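Local coordinates for multicopper oxidase (Pseudomonas thermotolerans, PDB 6VOW), which probably couples the one-electron oxidation of phenolic, laccase-type substrates to the reduction of dioxygen to water at its copper centres, at residues L270-P282 against T292-W305. Numbering follows the deposited sequence.
Sequences LAVRVPEAGRELP and TLKSVASVEAPGDW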
ATOM      1  N   LEU A 270      -4.523   4.727  12.519  1.00 37.42           N
ATOM      2  CA  LEU A 270      -5.359   4.161  13.487  1.00 40.38           C
ATOM      3  C   LEU A 270      -4.939   4.906  14.735  1.00 39.57           C
ATOM      4  O   LEU A 270      -3.804   4.713  15.202  1.00 46.80           O
ATOM      5  CB  LEU A 270      -5.116   2.629  13.554  1.00 43.60           C
ATOM      6  CG  LEU A 270      -5.955   1.940  14.638  1.00 43.03           C
ATOM      7  CD1 LEU A 270      -7.408   2.356  14.590  1.00 48.25           C
ATOM      8  CD2 LEU A 270      -5.880   0.453  14.627  1.00 47.35           C
ATOM      9  N   ALA A 271      -5.769   5.829  15.202  1.00 37.96           N
ATOM     10  CA  ALA A 271      -5.466   6.493  16.497  1.00 43.51           C
ATOM     11  C   ALA A 271      -5.999   5.706  17.635  1.00 46.37           C
ATOM     12  O   ALA A 271      -7.224   5.390  17.661  1.00 42.06           O
ATOM     13  CB  ALA A 271      -6.056   7.846  16.573  1.00 43.17           C
ATOM     14  N   VAL A 272      -5.116   5.441  18.604  1.00 39.03           N
ATOM     15  CA  VAL A 272      -5.422   4.543  19.688  1.00 43.36           C
ATOM     16  C   VAL A 272      -5.252   5.313  21.019  1.00 42.25           C
ATOM     17  O   VAL A 272      -4.212   5.938  21.255  1.00 37.67           O
ATOM     18  CB  VAL A 272      -4.447   3.344  19.664  1.00 44.86           C
ATOM     19  CG1 VAL A 272      -4.598   2.447  20.891  1.00 52.90           C
ATOM     20  CG2 VAL A 272      -4.744   2.495  18.441  1.00 42.94           C
ATOM     21  N   ARG A 273      -6.250   5.245  21.882  1.00 41.05           N
ATOM     22  CA  ARG A 273      -6.040   5.677  23.257  1.00 43.64           C
ATOM     23  C   ARG A 273      -5.352   4.573  23.950  1.00 47.31           C
ATOM     24  O   ARG A 273      -5.895   3.467  24.094  1.00 49.29           O
ATOM     25  CB  ARG A 273      -7.308   5.975  23.981  1.00 48.27           C
ATOM     26  CG  ARG A 273      -7.073   6.347  25.505  1.00 43.97           C
ATOM     27  CD  ARG A 273      -6.417   7.675  25.614  1.00 46.35           C
ATOM     28  NE  ARG A 273      -7.318   8.688  25.093  1.00 54.77           N
ATOM     29  CZ  ARG A 273      -7.132  10.007  25.184  1.00 59.14           C
ATOM     30  NH1 ARG A 273      -6.056  10.581  25.802  1.00 52.33           N
ATOM     31  NH2 ARG A 273      -8.054  10.775  24.631  1.00 48.21           N
ATOM     32  N   VAL A 274      -4.136   4.875  24.381  1.00 44.35           N
ATOM     33  CA  VAL A 274      -3.324   3.921  25.060  1.00 40.36           C
ATOM     34  C   VAL A 274      -3.869   3.845  26.482  1.00 56.15           C
ATOM     35  O   VAL A 274      -4.010   4.867  27.170  1.00 53.11           O
ATOM     36  CB  VAL A 274      -1.857   4.348  25.061  1.00 44.09           C
ATOM     37  CG1 VAL A 274      -1.005   3.354  25.806  1.00 50.05           C
ATOM     38  CG2 VAL A 274      -1.324   4.497  23.654  1.00 50.02           C
ATOM     39  N   PRO A 275      -4.161   2.617  26.948  1.00 62.59           N
ATOM     40  CA  PRO A 275      -4.744   2.491  28.235  1.00 54.12           C
ATOM     41  C   PRO A 275      -3.708   2.775  29.281  1.00 58.52           C
ATOM     42  O   PRO A 275      -2.577   3.060  28.976  1.00 57.75           O
ATOM     43  CB  PRO A 275      -5.217   1.030  28.274  1.00 56.28           C
ATOM     44  CG  PRO A 275      -4.503   0.328  27.184  1.00 57.32           C
ATOM     45  CD  PRO A 275      -3.689   1.324  26.443  1.00 62.57           C
ATOM     46  N   GLU A 276      -4.163   2.770  30.515  1.00 64.04           N
ATOM     47  CA  GLU A 276      -3.321   2.994  31.664  1.00 56.93           C
ATOM     48  C   GLU A 276      -2.141   2.067  31.644  1.00 62.63           C
ATOM     49  O   GLU A 276      -2.217   1.010  31.046  1.00 51.97           O
ATOM     50  CB  GLU A 276      -4.138   2.831  32.947  1.00 69.37           C
ATOM     51  CG  GLU A 276      -4.984   1.563  33.108  1.00 76.70           C
ATOM     52  CD  GLU A 276      -5.599   1.472  34.501  1.00 83.66           C
ATOM     53  OE1 GLU A 276      -6.861   1.479  34.628  1.00 88.60           O
ATOM     54  OE2 GLU A 276      -4.810   1.409  35.476  1.00 88.02           O
ATOM     55  N   ALA A 277      -1.044   2.502  32.264  1.00 56.48           N
ATOM     56  CA  ALA A 277       0.259   1.816  32.261  1.00 56.81           C
ATOM     57  C   ALA A 277       0.255   0.341  32.654  1.00 63.53           C
ATOM     58  O   ALA A 277      -0.637  -0.121  33.392  1.00 94.59           O
ATOM     59  CB  ALA A 277       1.214   2.548  33.188  1.00 64.32           C
ATOM     60  N   GLY A 278       1.265  -0.388  32.171  1.00 53.92           N
ATOM     61  CA  GLY A 278       1.308  -1.831  32.295  1.00 55.40           C
ATOM     62  C   GLY A 278       0.240  -2.619  31.540  1.00 48.95           C
ATOM     63  O   GLY A 278       0.383  -3.825  31.456  1.00 55.30           O
ATOM     64  N   ARG A 279      -0.814  -2.008  30.999  1.00 51.76           N
ATOM     65  CA  ARG A 279      -1.773  -2.738  30.115  1.00 52.33           C
ATOM     66  C   ARG A 279      -1.098  -3.076  28.806  1.00 57.26           C
ATOM     67  O   ARG A 279      -0.123  -2.440  28.378  1.00 49.40           O
ATOM     68  CB  ARG A 279      -3.046  -1.927  29.802  1.00 54.19           C
ATOM     69  CG  ARG A 279      -3.919  -1.591  30.999  1.00 60.60           C
ATOM     70  CD  ARG A 279      -4.637  -2.767  31.606  1.00 59.96           C
ATOM     71  NE  ARG A 279      -5.661  -2.303  32.569  1.00 67.44           N
ATOM     72  CZ  ARG A 279      -6.978  -2.136  32.335  1.00 66.76           C
ATOM     73  NH1 ARG A 279      -7.571  -2.386  31.151  1.00 67.52           N
ATOM     74  NH2 ARG A 279      -7.745  -1.705  33.329  1.00 74.42           N
ATOM     75  N   GLU A 280      -1.628  -4.111  28.177  1.00 61.36           N
ATOM     76  CA  GLU A 280      -0.997  -4.713  27.020  1.00 58.29           C
ATOM     77  C   GLU A 280      -2.191  -5.073  26.198  1.00 62.51           C
ATOM     78  O   GLU A 280      -3.152  -5.682  26.700  1.00 62.89           O
ATOM     79  CB  GLU A 280      -0.208  -5.914  27.479  1.00 56.65           C
ATOM     80  CG  GLU A 280       0.372  -6.748  26.399  1.00 65.50           C
ATOM     81  CD  GLU A 280       0.502  -8.245  26.747  1.00 82.96           C
ATOM     82  OE1 GLU A 280      -0.084  -9.136  26.018  1.00 78.84           O
ATOM     83  OE2 GLU A 280       1.215  -8.534  27.746  1.00 85.98           O
ATOM     84  N   LEU A 281      -2.198  -4.581  24.974  1.00 62.13           N
ATOM     85  CA  LEU A 281      -3.305  -4.809  24.086  1.00 62.22           C
ATOM     86  C   LEU A 281      -2.784  -5.558  22.896  1.00 55.04           C
ATOM     87  O   LEU A 281      -1.637  -5.312  22.450  1.00 57.17           O
ATOM     88  CB  LEU A 281      -3.858  -3.494  23.578  1.00 76.31           C
ATOM     89  CG  LEU A 281      -4.552  -2.493  24.499  1.00 88.12           C
ATOM     90  CD1 LEU A 281      -4.437  -2.816  25.969  1.00 93.23           C
ATOM     91  CD2 LEU A 281      -4.017  -1.094  24.179  1.00 98.02           C
ATOM     92  N   PRO A 282      -3.611  -6.445  22.338  1.00 59.54           N
ATOM     93  CA  PRO A 282      -3.080  -7.193  21.204  1.00 52.40           C
ATOM     94  C   PRO A 282      -3.647  -6.660  19.916  1.00 44.08           C
ATOM     95  O   PRO A 282      -4.851  -6.479  19.786  1.00 50.32           O
ATOM     96  CB  PRO A 282      -3.547  -8.617  21.513  1.00 56.26           C
ATOM     97  CG  PRO A 282      -4.715  -8.455  22.474  1.00 52.83           C
ATOM     98  CD  PRO A 282      -4.896  -7.021  22.777  1.00 54.61           C
ATOM     99  N   THR A 292       1.700  -6.764  20.017  1.00 39.89           N
ATOM    100  CA  THR A 292       1.262  -6.373  21.289  1.00 50.55           C
ATOM    101  C   THR A 292       1.718  -4.911  21.589  1.00 44.06           C
ATOM    102  O   THR A 292       2.889  -4.605  21.505  1.00 52.72           O
ATOM    103  CB  THR A 292       1.880  -7.362  22.297  1.00 48.33           C
ATOM    104  OG1 THR A 292       1.427  -8.677  21.983  1.00 58.45           O
ATOM    105  CG2 THR A 292       1.410  -7.081  23.581  1.00 50.64           C
ATOM    106  N   LEU A 293       0.777  -4.097  22.038  1.00 46.01           N
ATOM    107  CA  LEU A 293       0.981  -2.706  22.395  1.00 49.75           C
ATOM    108  C   LEU A 293       0.926  -2.648  23.879  1.00 46.94           C
ATOM    109  O   LEU A 293      -0.138  -2.848  24.453  1.00 49.83           O
ATOM    110  CB  LEU A 293      -0.152  -1.849  21.846  1.00 50.49           C
ATOM    111  CG  LEU A 293      -0.354  -1.932  20.354  1.00 51.27           C
ATOM    112  CD1 LEU A 293      -1.443  -0.939  20.061  1.00 60.43           C
ATOM    113  CD2 LEU A 293       0.886  -1.617  19.561  1.00 56.29           C
ATOM    114  N   LYS A 294       2.093  -2.443  24.486  1.00 55.80           N
ATOM    115  CA  LYS A 294       2.242  -2.353  25.922  1.00 51.54           C
ATOM    116  C   LYS A 294       2.196  -0.913  26.245  1.00 45.29           C
ATOM    117  O   LYS A 294       3.030  -0.152  25.774  1.00 51.83           O
ATOM    118  CB  LYS A 294       3.591  -2.940  26.401  1.00 54.96           C
ATOM    119  CG  LYS A 294       3.774  -2.950  27.917  1.00 55.53           C
ATOM    120  CD  LYS A 294       4.853  -3.952  28.395  1.00 76.01           C
ATOM    121  CE  LYS A 294       6.262  -3.328  28.517  1.00 74.29           C
ATOM    122  NZ  LYS A 294       7.376  -4.266  28.158  1.00 78.78           N
ATOM    123  N   SER A 295       1.209  -0.546  27.053  1.00 57.58           N
ATOM    124  CA  SER A 295       1.095   0.785  27.585  1.00 52.57           C
ATOM    125  C   SER A 295       2.188   1.000  28.598  1.00 50.95           C
ATOM    126  O   SER A 295       2.207   0.335  29.622  1.00 56.22           O
ATOM    127  CB  SER A 295      -0.226   0.908  28.321  1.00 47.36           C
ATOM    128  OG  SER A 295      -0.349   2.214  28.832  1.00 63.27           O
ATOM    129  N   VAL A 296       3.073   1.948  28.333  1.00 58.66           N
ATOM    130  CA  VAL A 296       4.185   2.274  29.240  1.00 66.77           C
ATOM    131  C   VAL A 296       3.852   3.569  30.018  1.00 69.92           C
ATOM    132  O   VAL A 296       3.071   4.394  29.538  1.00 73.68           O
ATOM    133  CB  VAL A 296       5.473   2.393  28.418  1.00 72.61           C
ATOM    134  CG1 VAL A 296       6.731   2.455  29.287  1.00 76.79           C
ATOM    135  CG2 VAL A 296       5.563   1.183  27.502  1.00 81.46           C
ATOM    136  N   ALA A 297       4.430   3.748  31.209  1.00 85.57           N
ATOM    137  CA  ALA A 297       4.130   4.936  32.047  1.00 75.05           C
ATOM    138  C   ALA A 297       4.689   6.193  31.421  1.00 65.52           C
ATOM    139  O   ALA A 297       5.875   6.282  31.151  1.00 71.28           O
ATOM    140  CB  ALA A 297       4.643   4.778  33.471  1.00 69.59           C
ATOM    141  N   SER A 298       3.805   7.145  31.161  1.00 70.66           N
ATOM    142  CA  SER A 298       4.176   8.520  30.791  1.00 72.58           C
ATOM    143  C   SER A 298       3.792   9.468  31.931  1.00 72.06           C
ATOM    144  O   SER A 298       2.822   9.235  32.682  1.00 61.71           O
ATOM    145  CB  SER A 298       3.436   8.931  29.514  1.00 73.97           C
ATOM    146  OG  SER A 298       3.837  10.202  29.030  1.00 72.41           O
ATOM    147  N   VAL A 299       4.560  10.545  32.067  1.00 83.18           N
ATOM    148  CA  VAL A 299       4.146  11.655  32.929  1.00 74.99           C
ATOM    149  C   VAL A 299       3.391  12.719  32.097  1.00 72.94           C
ATOM    150  O   VAL A 299       2.913  13.691  32.675  1.00 63.24           O
ATOM    151  CB  VAL A 299       5.356  12.246  33.708  1.00 85.00           C
ATOM    152  CG1 VAL A 299       6.128  13.290  32.874  1.00 83.02           C
ATOM    153  CG2 VAL A 299       4.904  12.805  35.061  1.00 86.93           C
ATOM    154  N   GLU A 300       3.260  12.514  30.769  1.00 56.40           N
ATOM    155  CA  GLU A 300       2.536  13.453  29.906  1.00 52.79           C
ATOM    156  C   GLU A 300       1.049  13.471  30.214  1.00 65.04           C
ATOM    157  O   GLU A 300       0.432  12.436  30.440  1.00 75.53           O
ATOM    158  CB  GLU A 300       2.686  13.053  28.431  1.00 57.66           C
ATOM    159  N   ALA A 301       0.445  14.642  30.193  1.00 75.36           N
ATOM    160  CA  ALA A 301      -1.015  14.713  30.309  1.00 74.68           C
ATOM    161  C   ALA A 301      -1.661  13.873  29.197  1.00 66.30           C
ATOM    162  O   ALA A 301      -1.145  13.833  28.080  1.00 68.48           O
ATOM    163  CB  ALA A 301      -1.493  16.154  30.232  1.00 70.35           C
ATOM    164  N   PRO A 302      -2.769  13.183  29.508  1.00 65.50           N
ATOM    165  CA  PRO A 302      -3.641  12.644  28.472  1.00 67.05           C
ATOM    166  C   PRO A 302      -4.207  13.723  27.504  1.00 66.95           C
ATOM    167  O   PRO A 302      -4.839  14.670  27.932  1.00 60.61           O
ATOM    168  CB  PRO A 302      -4.795  12.018  29.278  1.00 63.94           C
ATOM    169  CG  PRO A 302      -4.294  11.811  30.667  1.00 65.19           C
ATOM    170  CD  PRO A 302      -3.183  12.788  30.878  1.00 69.78           C
ATOM    171  N   GLY A 303      -3.991  13.574  26.205  1.00 59.98           N
ATOM    172  CA  GLY A 303      -4.357  14.620  25.282  1.00 53.41           C
ATOM    173  C   GLY A 303      -5.645  14.218  24.654  1.00 56.04           C
ATOM    174  O   GLY A 303      -6.031  13.032  24.729  1.00 65.89           O
ATOM    175  N   ASP A 304      -6.308  15.153  23.979  1.00 54.56           N
ATOM    176  CA  ASP A 304      -7.623  14.829  23.419  1.00 62.38           C
ATOM    177  C   ASP A 304      -7.395  14.187  22.051  1.00 53.63           C
ATOM    178  O   ASP A 304      -6.286  14.218  21.464  1.00 55.25           O
ATOM    179  CB  ASP A 304      -8.547  16.078  23.323  1.00 71.51           C
ATOM    180  CG  ASP A 304      -9.965  15.863  23.972  1.00 87.87           C
ATOM    181  OD1 ASP A 304     -10.661  14.826  23.744  1.00 89.14           O
ATOM    182  OD2 ASP A 304     -10.381  16.773  24.717  1.00 80.06           O
ATOM    183  N   TRP A 305      -8.464  13.576  21.561  1.00 53.09           N
ATOM    184  CA  TRP A 305      -8.550  13.087  20.184  1.00 52.35           C
ATOM    185  C   TRP A 305      -8.180  14.240  19.276  1.00 50.52           C
ATOM    186  O   TRP A 305      -8.664  15.318  19.516  1.00 53.70           O
ATOM    187  CB  TRP A 305      -9.994  12.580  19.879  1.00 51.78           C
ATOM    188  CG  TRP A 305     -10.278  11.337  20.620  1.00 55.71           C
ATOM    189  CD1 TRP A 305     -10.987  11.243  21.730  1.00 51.59           C
ATOM    190  CD2 TRP A 305      -9.748  10.032  20.332  1.00 53.70           C
ATOM    191  NE1 TRP A 305     -10.969   9.963  22.170  1.00 68.20           N
ATOM    192  CE2 TRP A 305     -10.214   9.189  21.320  1.00 63.48           C
ATOM    193  CE3 TRP A 305      -8.922   9.513  19.318  1.00 48.32           C
ATOM    194  CZ2 TRP A 305      -9.902   7.800  21.349  1.00 66.45           C
ATOM    195  CZ3 TRP A 305      -8.587   8.132  19.330  1.00 45.83           C
ATOM    196  CH2 TRP A 305      -9.090   7.285  20.344  1.00 50.32           C
TER
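Arg273 reaches from the end of strand 267-273 to the returning loop at Pro302-Trp305. Its CB lies 4.1 Å from CZ2 of Trp305, beside the benzene part of the indole. CG stands anti to the backbone N (chi1 176°). The chain then bends twice, at chi2 and chi3, and this brings the guanidinium round to the carbonyl of Gly303. NH1 donates to Gly303 O at 2.7 Å, in the carbonyl plane, though the bond is somewhat bent at 140°. NH2 adds a weak second bond to the same oxygen. NH1 also bonds to Gly216 O. NH2 lies over one face of the Trp305 ring, near its rim. The two planes are almost perpendicular (86°), and the cation-pi attraction is weak at most. The far end of the indole packs on the strand, with CZ3 3.8 Å from Ala271 CB. Arg242 and Tyr244 of strand 240-246 also contact Trp305.

Ser295 makes the second polar junction. Its OG points into the bend after strand 267-273, where it donates to Pro275 O in a bond modelled as very short, so its exact length is doubtful. Ser295 N donates to Arg279 O at 2.7 Å, and Ser295 O accepts a weak bond from Gly278 N, within the type II turn Glu276-Arg279. Beyond the turn, Leu281 and Leu293 form an antiparallel hydrogen-bonded pair, with Leu281 N to Leu293 O and Leu293 N to Leu281 O both 2.7 Å. This is a beta hairpin of strands 280-285 and 288-296, and residues 274-279 cross to it from strand 267-273 in the facing sheet. Such a two-sheet sandwich is characteristic of the cupredoxin-like domains of multicopper oxidases; here it is the middle one, away from the copper sites.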